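Local coordinates for butyrophilin subfamily 1 member A1 (PDB 4HH8), which probably acts through a membrane protein with extracellular immunoglobulin domains in milk-fat droplet secretion and may inhibit proliferation of activated T cells, at residues E30-A44 with I88-V100. The protein carries 1 engineered substitution. Residues are numbered along the deposited sequence; the frame is centred on the assembly and turned at random.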
ATOM      1  N   GLU A  30      -1.339   6.889   7.335  1.00 38.51           N
ATOM      2  CA  GLU A  30      -2.660   6.724   7.985  1.00 38.50           C
ATOM      3  C   GLU A  30      -2.686   5.475   8.844  1.00 37.67           C
ATOM      4  O   GLU A  30      -1.737   4.700   8.856  1.00 37.43           O
ATOM      5  CB  GLU A  30      -3.816   6.608   6.980  1.00 39.34           C
ATOM      6  CG  GLU A  30      -3.846   7.577   5.796  1.00 43.28           C
ATOM      7  CD  GLU A  30      -3.961   9.035   6.171  1.00 50.47           C
ATOM      8  OE1 GLU A  30      -4.680   9.360   7.157  1.00 53.39           O
ATOM      9  OE2 GLU A  30      -3.330   9.865   5.458  1.00 53.03           O
ATOM     10  N   ASP A  31      -3.789   5.259   9.553  1.00 37.43           N
ATOM     11  CA  ASP A  31      -3.973   4.027  10.289  1.00 37.34           C
ATOM     12  C   ASP A  31      -4.654   2.987   9.425  1.00 36.78           C
ATOM     13  O   ASP A  31      -5.424   3.325   8.531  1.00 37.91           O
ATOM     14  CB  ASP A  31      -4.776   4.275  11.569  1.00 38.70           C
ATOM     15  CG  ASP A  31      -4.198   5.441  12.406  1.00 42.47           C
ATOM     16  OD1 ASP A  31      -3.003   5.808  12.197  1.00 43.89           O
ATOM     17  OD2 ASP A  31      -4.957   5.998  13.243  1.00 46.39           O
ATOM     18  N   ALA A  32      -4.358   1.725   9.684  1.00 35.14           N
ATOM     19  CA  ALA A  32      -5.085   0.643   9.074  1.00 34.64           C
ATOM     20  C   ALA A  32      -5.587  -0.297  10.146  1.00 34.05           C
ATOM     21  O   ALA A  32      -4.971  -0.444  11.203  1.00 33.58           O
ATOM     22  CB  ALA A  32      -4.219  -0.126   8.100  1.00 34.34           C
ATOM     23  N   GLU A  33      -6.682  -0.968   9.828  1.00 33.36           N
ATOM     24  CA  GLU A  33      -7.276  -1.955  10.704  1.00 33.38           C
ATOM     25  C   GLU A  33      -7.298  -3.272   9.988  1.00 32.06           C
ATOM     26  O   GLU A  33      -7.766  -3.334   8.860  1.00 32.79           O
ATOM     27  CB  GLU A  33      -8.688  -1.514  11.132  1.00 33.57           C
ATOM     28  CG  GLU A  33      -8.611  -0.231  12.036  1.00 36.44           C
ATOM     29  CD  GLU A  33      -9.955   0.121  12.714  1.00 40.32           C
ATOM     30  OE1 GLU A  33     -10.847  -0.734  12.767  1.00 40.63           O
ATOM     31  OE2 GLU A  33     -10.132   1.273  13.157  1.00 43.34           O
ATOM     32  N   LEU A  34      -6.776  -4.305  10.654  1.00 31.27           N
ATOM     33  CA  LEU A  34      -6.702  -5.671  10.155  1.00 31.38           C
ATOM     34  C   LEU A  34      -7.698  -6.539  10.907  1.00 31.49           C
ATOM     35  O   LEU A  34      -7.408  -7.000  11.986  1.00 32.63           O
ATOM     36  CB  LEU A  34      -5.311  -6.246  10.346  1.00 29.98           C
ATOM     37  CG  LEU A  34      -4.201  -5.755   9.411  1.00 33.61           C
ATOM     38  CD1 LEU A  34      -4.292  -4.265   9.103  1.00 34.24           C
ATOM     39  CD2 LEU A  34      -2.859  -6.095  10.009  1.00 31.83           C
ATOM     40  N   PRO A  35      -8.876  -6.781  10.324  1.00 32.43           N
ATOM     41  CA  PRO A  35      -9.964  -7.472  11.064  1.00 32.77           C
ATOM     42  C   PRO A  35      -9.883  -8.962  10.895  1.00 34.97           C
ATOM     43  O   PRO A  35      -9.325  -9.451   9.910  1.00 36.26           O
ATOM     44  CB  PRO A  35     -11.235  -6.920  10.426  1.00 32.59           C
ATOM     45  CG  PRO A  35     -10.756  -6.372   8.980  1.00 34.58           C
ATOM     46  CD  PRO A  35      -9.239  -6.435   8.935  1.00 30.52           C
ATOM     47  N   CYS A  36     -10.346  -9.687  11.897  1.00 36.29           N
ATOM     48  CA  CYS A  36     -10.605 -11.109  11.793  1.00 37.98           C
ATOM     49  C   CYS A  36     -11.755 -11.381  12.756  1.00 38.80           C
ATOM     50  O   CYS A  36     -11.930 -10.655  13.748  1.00 39.28           O
ATOM     51  CB  CYS A  36      -9.398 -11.941  12.185  1.00 37.13           C
ATOM     52  SG  CYS A  36      -8.079 -11.957  10.989  1.00 41.63           S
ATOM     53  N   ARG A  37     -12.544 -12.406  12.462  1.00 39.87           N
ATOM     54  CA  ARG A  37     -13.705 -12.722  13.294  1.00 40.80           C
ATOM     55  C   ARG A  37     -13.859 -14.214  13.489  1.00 39.65           C
ATOM     56  O   ARG A  37     -13.419 -15.015  12.659  1.00 39.00           O
ATOM     57  CB  ARG A  37     -15.006 -12.087  12.756  1.00 41.41           C
ATOM     58  CG  ARG A  37     -15.354 -12.465  11.317  1.00 47.19           C
ATOM     59  CD  ARG A  37     -16.824 -12.215  10.913  1.00 55.81           C
ATOM     60  NE  ARG A  37     -17.121 -12.952   9.663  1.00 64.29           N
ATOM     61  CZ  ARG A  37     -18.112 -12.688   8.797  1.00 68.10           C
ATOM     62  NH1 ARG A  37     -18.966 -11.678   9.002  1.00 69.91           N
ATOM     63  NH2 ARG A  37     -18.243 -13.442   7.704  1.00 69.19           N
ATOM     64  N   LEU A  38     -14.478 -14.568  14.609  1.00 39.12           N
ATOM     65  CA  LEU A  38     -14.846 -15.946  14.873  1.00 38.52           C
ATOM     66  C   LEU A  38     -16.067 -16.344  14.062  1.00 38.26           C
ATOM     67  O   LEU A  38     -16.937 -15.505  13.815  1.00 38.00           O
ATOM     68  CB  LEU A  38     -15.142 -16.135  16.368  1.00 37.90           C
ATOM     69  CG  LEU A  38     -13.894 -16.175  17.266  1.00 39.05           C
ATOM     70  CD1 LEU A  38     -14.278 -16.461  18.726  1.00 38.58           C
ATOM     71  CD2 LEU A  38     -12.834 -17.177  16.795  1.00 38.15           C
ATOM     72  N   SER A  39     -16.111 -17.622  13.668  1.00 38.53           N
ATOM     73  CA  SER A  39     -17.321 -18.306  13.185  1.00 39.41           C
ATOM     74  C   SER A  39     -17.502 -19.552  14.045  1.00 38.91           C
ATOM     75  O   SER A  39     -16.615 -20.404  14.096  1.00 39.71           O
ATOM     76  CB  SER A  39     -17.207 -18.752  11.726  1.00 40.12           C
ATOM     77  OG  SER A  39     -18.505 -18.999  11.178  1.00 42.53           O
ATOM     78  N   PRO A  40     -18.629 -19.663  14.744  1.00 38.23           N
ATOM     79  CA  PRO A  40     -19.792 -18.770  14.833  1.00 37.92           C
ATOM     80  C   PRO A  40     -19.485 -17.482  15.574  1.00 37.37           C
ATOM     81  O   PRO A  40     -18.417 -17.349  16.185  1.00 37.17           O
ATOM     82  CB  PRO A  40     -20.786 -19.590  15.652  1.00 38.11           C
ATOM     83  CG  PRO A  40     -19.887 -20.488  16.461  1.00 38.50           C
ATOM     84  CD  PRO A  40     -18.797 -20.871  15.569  1.00 38.27           C
ATOM     85  N   ASN A  41     -20.437 -16.555  15.558  1.00 36.60           N
ATOM     86  CA  ASN A  41     -20.227 -15.241  16.141  1.00 35.51           C
ATOM     87  C   ASN A  41     -20.325 -15.228  17.674  1.00 35.26           C
ATOM     88  O   ASN A  41     -21.152 -14.531  18.269  1.00 35.07           O
ATOM     89  CB  ASN A  41     -21.160 -14.226  15.488  1.00 35.73           C
ATOM     90  CG  ASN A  41     -22.603 -14.655  15.526  1.00 36.27           C
ATOM     91  OD1 ASN A  41     -22.923 -15.856  15.515  1.00 36.39           O
ATOM     92  ND2 ASN A  41     -23.490 -13.680  15.603  1.00 39.08           N
ATOM     93  N   VAL A  42     -19.446 -15.994  18.309  1.00 34.46           N
ATOM     94  CA  VAL A  42     -19.398 -16.044  19.766  1.00 34.32           C
ATOM     95  C   VAL A  42     -18.375 -15.048  20.330  1.00 34.00           C
ATOM     96  O   VAL A  42     -17.495 -14.612  19.617  1.00 34.12           O
ATOM     97  CB  VAL A  42     -19.135 -17.502  20.274  1.00 34.56           C
ATOM     98  CG1 VAL A  42     -20.364 -18.376  19.994  1.00 33.07           C
ATOM     99  CG2 VAL A  42     -17.866 -18.121  19.644  1.00 33.11           C
ATOM    100  N   SER A  43     -18.505 -14.682  21.601  1.00 34.05           N
ATOM    101  CA  SER A  43     -17.560 -13.752  22.230  1.00 33.50           C
ATOM    102  C   SER A  43     -16.114 -14.196  22.130  1.00 33.01           C
ATOM    103  O   SER A  43     -15.805 -15.352  22.340  1.00 32.92           O
ATOM    104  CB  SER A  43     -17.853 -13.541  23.702  1.00 33.50           C
ATOM    105  OG  SER A  43     -16.862 -12.658  24.231  1.00 35.27           O
ATOM    106  N   ALA A  44     -15.239 -13.262  21.799  1.00 32.16           N
ATOM    107  CA  ALA A  44     -13.801 -13.522  21.819  1.00 32.19           C
ATOM    108  C   ALA A  44     -13.109 -12.928  23.084  1.00 32.01           C
ATOM    109  O   ALA A  44     -11.889 -13.049  23.196  1.00 30.94           O
ATOM    110  CB  ALA A  44     -13.119 -13.014  20.513  1.00 29.89           C
ATOM    111  N   ILE A  88     -16.150  -7.175  20.049  1.00 35.73           N
ATOM    112  CA  ILE A  88     -15.505  -8.389  20.549  1.00 34.09           C
ATOM    113  C   ILE A  88     -16.493  -9.410  21.115  1.00 34.09           C
ATOM    114  O   ILE A  88     -16.279 -10.637  21.006  1.00 34.91           O
ATOM    115  CB  ILE A  88     -14.373  -8.052  21.571  1.00 34.25           C
ATOM    116  CG1 ILE A  88     -13.469  -9.268  21.811  1.00 30.97           C
ATOM    117  CG2 ILE A  88     -14.960  -7.378  22.883  1.00 31.74           C
ATOM    118  CD1 ILE A  88     -12.280  -8.942  22.765  1.00 31.36           C
ATOM    119  N   ALA A  89     -17.579  -8.925  21.690  1.00 33.45           N
ATOM    120  CA  ALA A  89     -18.568  -9.816  22.270  1.00 35.05           C
ATOM    121  C   ALA A  89     -19.280 -10.671  21.232  1.00 35.37           C
ATOM    122  O   ALA A  89     -19.932 -11.664  21.579  1.00 35.74           O
ATOM    123  CB  ALA A  89     -19.595  -9.052  23.099  1.00 35.43           C
ATOM    124  N   GLU A  90     -19.164 -10.308  19.967  1.00 35.63           N
ATOM    125  CA  GLU A  90     -19.670 -11.196  18.923  1.00 36.71           C
ATOM    126  C   GLU A  90     -18.545 -11.808  18.098  1.00 35.60           C
ATOM    127  O   GLU A  90     -18.796 -12.447  17.057  1.00 36.34           O
ATOM    128  CB  GLU A  90     -20.729 -10.510  18.055  1.00 37.50           C
ATOM    129  CG  GLU A  90     -20.203  -9.473  17.076  1.00 43.12           C
ATOM    130  CD  GLU A  90     -21.333  -8.864  16.242  1.00 50.68           C
ATOM    131  OE1 GLU A  90     -21.864  -9.585  15.361  1.00 52.14           O
ATOM    132  OE2 GLU A  90     -21.694  -7.674  16.479  1.00 54.59           O
ATOM    133  N   GLY A  91     -17.307 -11.636  18.563  1.00 33.31           N
ATOM    134  CA  GLY A  91     -16.195 -12.383  17.996  1.00 31.21           C
ATOM    135  C   GLY A  91     -15.416 -11.633  16.934  1.00 30.33           C
ATOM    136  O   GLY A  91     -14.509 -12.178  16.335  1.00 30.08           O
ATOM    137  N   SER A  92     -15.751 -10.368  16.742  1.00 30.24           N
ATOM    138  CA  SER A  92     -15.156  -9.533  15.714  1.00 31.08           C
ATOM    139  C   SER A  92     -14.242  -8.460  16.309  1.00 31.02           C
ATOM    140  O   SER A  92     -14.673  -7.662  17.146  1.00 30.48           O
ATOM    141  CB  SER A  92     -16.269  -8.882  14.889  1.00 31.51           C
ATOM    142  OG  SER A  92     -15.728  -8.319  13.706  1.00 32.72           O
ATOM    143  N   VAL A  93     -12.966  -8.496  15.907  1.00 30.47           N
ATOM    144  CA  VAL A  93     -11.938  -7.587  16.433  1.00 30.56           C
ATOM    145  C   VAL A  93     -11.003  -7.182  15.310  1.00 30.59           C
ATOM    146  O   VAL A  93     -11.106  -7.689  14.208  1.00 30.40           O
ATOM    147  CB  VAL A  93     -11.068  -8.231  17.568  1.00 30.03           C
ATOM    148  CG1 VAL A  93     -11.921  -8.693  18.683  1.00 30.09           C
ATOM    149  CG2 VAL A  93     -10.242  -9.375  17.051  1.00 29.56           C
ATOM    150  N   ALA A  94     -10.084  -6.266  15.591  1.00 29.89           N
ATOM    151  CA  ALA A  94      -9.092  -5.905  14.586  1.00 29.38           C
ATOM    152  C   ALA A  94      -7.921  -5.368  15.353  1.00 29.00           C
ATOM    153  O   ALA A  94      -8.069  -5.026  16.523  1.00 28.03           O
ATOM    154  CB  ALA A  94      -9.640  -4.850  13.630  1.00 27.89           C
ATOM    155  N   VAL A  95      -6.761  -5.341  14.704  1.00 29.43           N
ATOM    156  CA  VAL A  95      -5.587  -4.667  15.224  1.00 29.75           C
ATOM    157  C   VAL A  95      -5.479  -3.420  14.391  1.00 30.59           C
ATOM    158  O   VAL A  95      -5.503  -3.513  13.161  1.00 30.67           O
ATOM    159  CB  VAL A  95      -4.307  -5.532  15.102  1.00 30.27           C
ATOM    160  CG1 VAL A  95      -3.036  -4.697  15.343  1.00 30.59           C
ATOM    161  CG2 VAL A  95      -4.348  -6.601  16.150  1.00 31.11           C
ATOM    162  N   ARG A  96      -5.440  -2.265  15.064  1.00 30.66           N
ATOM    163  CA  ARG A  96      -5.170  -0.994  14.448  1.00 32.05           C
ATOM    164  C   ARG A  96      -3.651  -0.752  14.418  1.00 32.54           C
ATOM    165  O   ARG A  96      -2.986  -0.799  15.466  1.00 32.58           O
ATOM    166  CB  ARG A  96      -5.879   0.136  15.190  1.00 31.86           C
ATOM    167  CG  ARG A  96      -5.827   1.472  14.407  1.00 38.15           C
ATOM    168  CD  ARG A  96      -6.711   2.591  15.001  1.00 44.33           C
ATOM    169  NE  ARG A  96      -6.358   2.914  16.377  1.00 52.38           N
ATOM    170  CZ  ARG A  96      -6.068   4.135  16.850  1.00 58.53           C
ATOM    171  NH1 ARG A  96      -6.085   5.208  16.052  1.00 61.06           N
ATOM    172  NH2 ARG A  96      -5.768   4.292  18.145  1.00 57.84           N
ATOM    173  N   ILE A  97      -3.103  -0.563  13.217  1.00 32.19           N
ATOM    174  CA  ILE A  97      -1.715  -0.179  13.079  1.00 33.07           C
ATOM    175  C   ILE A  97      -1.660   1.284  12.694  1.00 34.21           C
ATOM    176  O   ILE A  97      -2.204   1.675  11.671  1.00 34.27           O
ATOM    177  CB  ILE A  97      -0.956  -1.020  12.046  1.00 33.48           C
ATOM    178  CG1 ILE A  97      -1.198  -2.504  12.305  1.00 31.86           C
ATOM    179  CG2 ILE A  97       0.578  -0.699  12.118  1.00 32.31           C
ATOM    180  CD1 ILE A  97      -0.557  -3.404  11.279  1.00 32.04           C
ATOM    181  N   GLN A  98      -1.027   2.092  13.535  1.00 35.44           N
ATOM    182  CA  GLN A  98      -0.957   3.529  13.298  1.00 37.20           C
ATOM    183  C   GLN A  98       0.213   3.886  12.438  1.00 37.39           C
ATOM    184  O   GLN A  98       1.240   3.182  12.450  1.00 36.85           O
ATOM    185  CB  GLN A  98      -0.833   4.290  14.612  1.00 37.87           C
ATOM    186  CG  GLN A  98      -2.080   4.175  15.453  1.00 41.68           C
ATOM    187  CD  GLN A  98      -1.969   4.951  16.747  1.00 48.75           C
ATOM    188  OE1 GLN A  98      -0.873   5.104  17.315  1.00 52.09           O
ATOM    189  NE2 GLN A  98      -3.107   5.451  17.224  1.00 50.36           N
ATOM    190  N   GLU A  99       0.047   4.980  11.688  1.00 38.24           N
ATOM    191  CA  GLU A  99       1.109   5.530  10.870  1.00 38.61           C
ATOM    192  C   GLU A  99       1.735   4.474   9.963  1.00 37.23           C
ATOM    193  O   GLU A  99       2.943   4.144  10.075  1.00 36.69           O
ATOM    194  CB  GLU A  99       2.141   6.249  11.746  1.00 40.40           C
ATOM    195  CG  GLU A  99       1.912   7.778  11.725  1.00 46.98           C
ATOM    196  CD  GLU A  99       1.756   8.391  13.126  1.00 56.30           C
ATOM    197  OE1 GLU A  99       2.791   8.552  13.822  1.00 59.04           O
ATOM    198  OE2 GLU A  99       0.604   8.729  13.525  1.00 58.39           O
ATOM    199  N   VAL A 100       0.897   3.943   9.061  1.00 34.70           N
ATOM    200  CA  VAL A 100       1.323   2.879   8.150  1.00 33.00           C
ATOM    201  C   VAL A 100       2.508   3.327   7.296  1.00 32.75           C
ATOM    202  O   VAL A 100       2.526   4.450   6.815  1.00 31.66           O
ATOM    203  CB  VAL A 100       0.143   2.396   7.286  1.00 32.72           C
ATOM    204  CG1 VAL A 100       0.628   1.736   5.991  1.00 32.02           C
ATOM    205  CG2 VAL A 100      -0.711   1.463   8.109  1.00 29.19           C
TER
HETATM  206  O   HOH W   1     -17.629 -12.929  14.470  1.00 31.87           O
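Asp-31 uses both carboxylate oxygens on the 88-100 segment: OD2 forms a salt bridge to NH1 of Arg-96 at 3.1 Å, and OD1 accepts from the backbone N of Glu-99 at 3.2 Å, on its anti side. An acid suits this end of the pairing because it can meet a cation and a peptide N-H together. As a hydrogen bond the salt bridge is weak (N-H...O angle 124°), and the carboxylate and guanidinium planes stand 76° apart. Arg-96 reaches it by a bend at chi3 (59°), with CD of Gln-98 above one guanidinium face, near its rim, while its CG lies 4.0 Å from CG of Glu-33. A leucine in place of Arg-96 would probably leave OD2 of Asp-31 without its cationic mate and take away the guanidinium face beside the Gln-98 amide. Next to them, Val-100 N donates almost straight to Glu-30 O at 2.7 Å.

Antiparallel backbone bonding then joins 32-39 to 92-97 through the hydrogen-bonded pairs Ala-32/Ile-97, Leu-34/Val-95 and Cys-36/Val-93. These are the B and E strands of an immunoglobulin V-set domain, and Cys-36 makes the disulfide to Cys-110 that ties the two sheets of the sandwich together. Apolar residues fit the face carrying Cys-36 because it looks into the core, where CD2 of Leu-34 meets CD1 of Ile-97 at 3.8 Å and Ala-32, Leu-34 and Cys-36 rest on strand 117-128. The opposite face, with Glu-33, Pro-35, Arg-37 and Arg-96, is more solvent-facing and so suits charged side chains; small Ala-94 fits close beside Pro-35.

Where the pairing ends, O of Gly-91 accepts from N of Leu-38; a CB on this glycine would collide with Val-42 O. A water donates to Leu-38 O and Glu-90 O, and Ile-88 O receives Ala-44 N (2.9 Å) and Gly-91 N from opposite faces of its carbonyl plane.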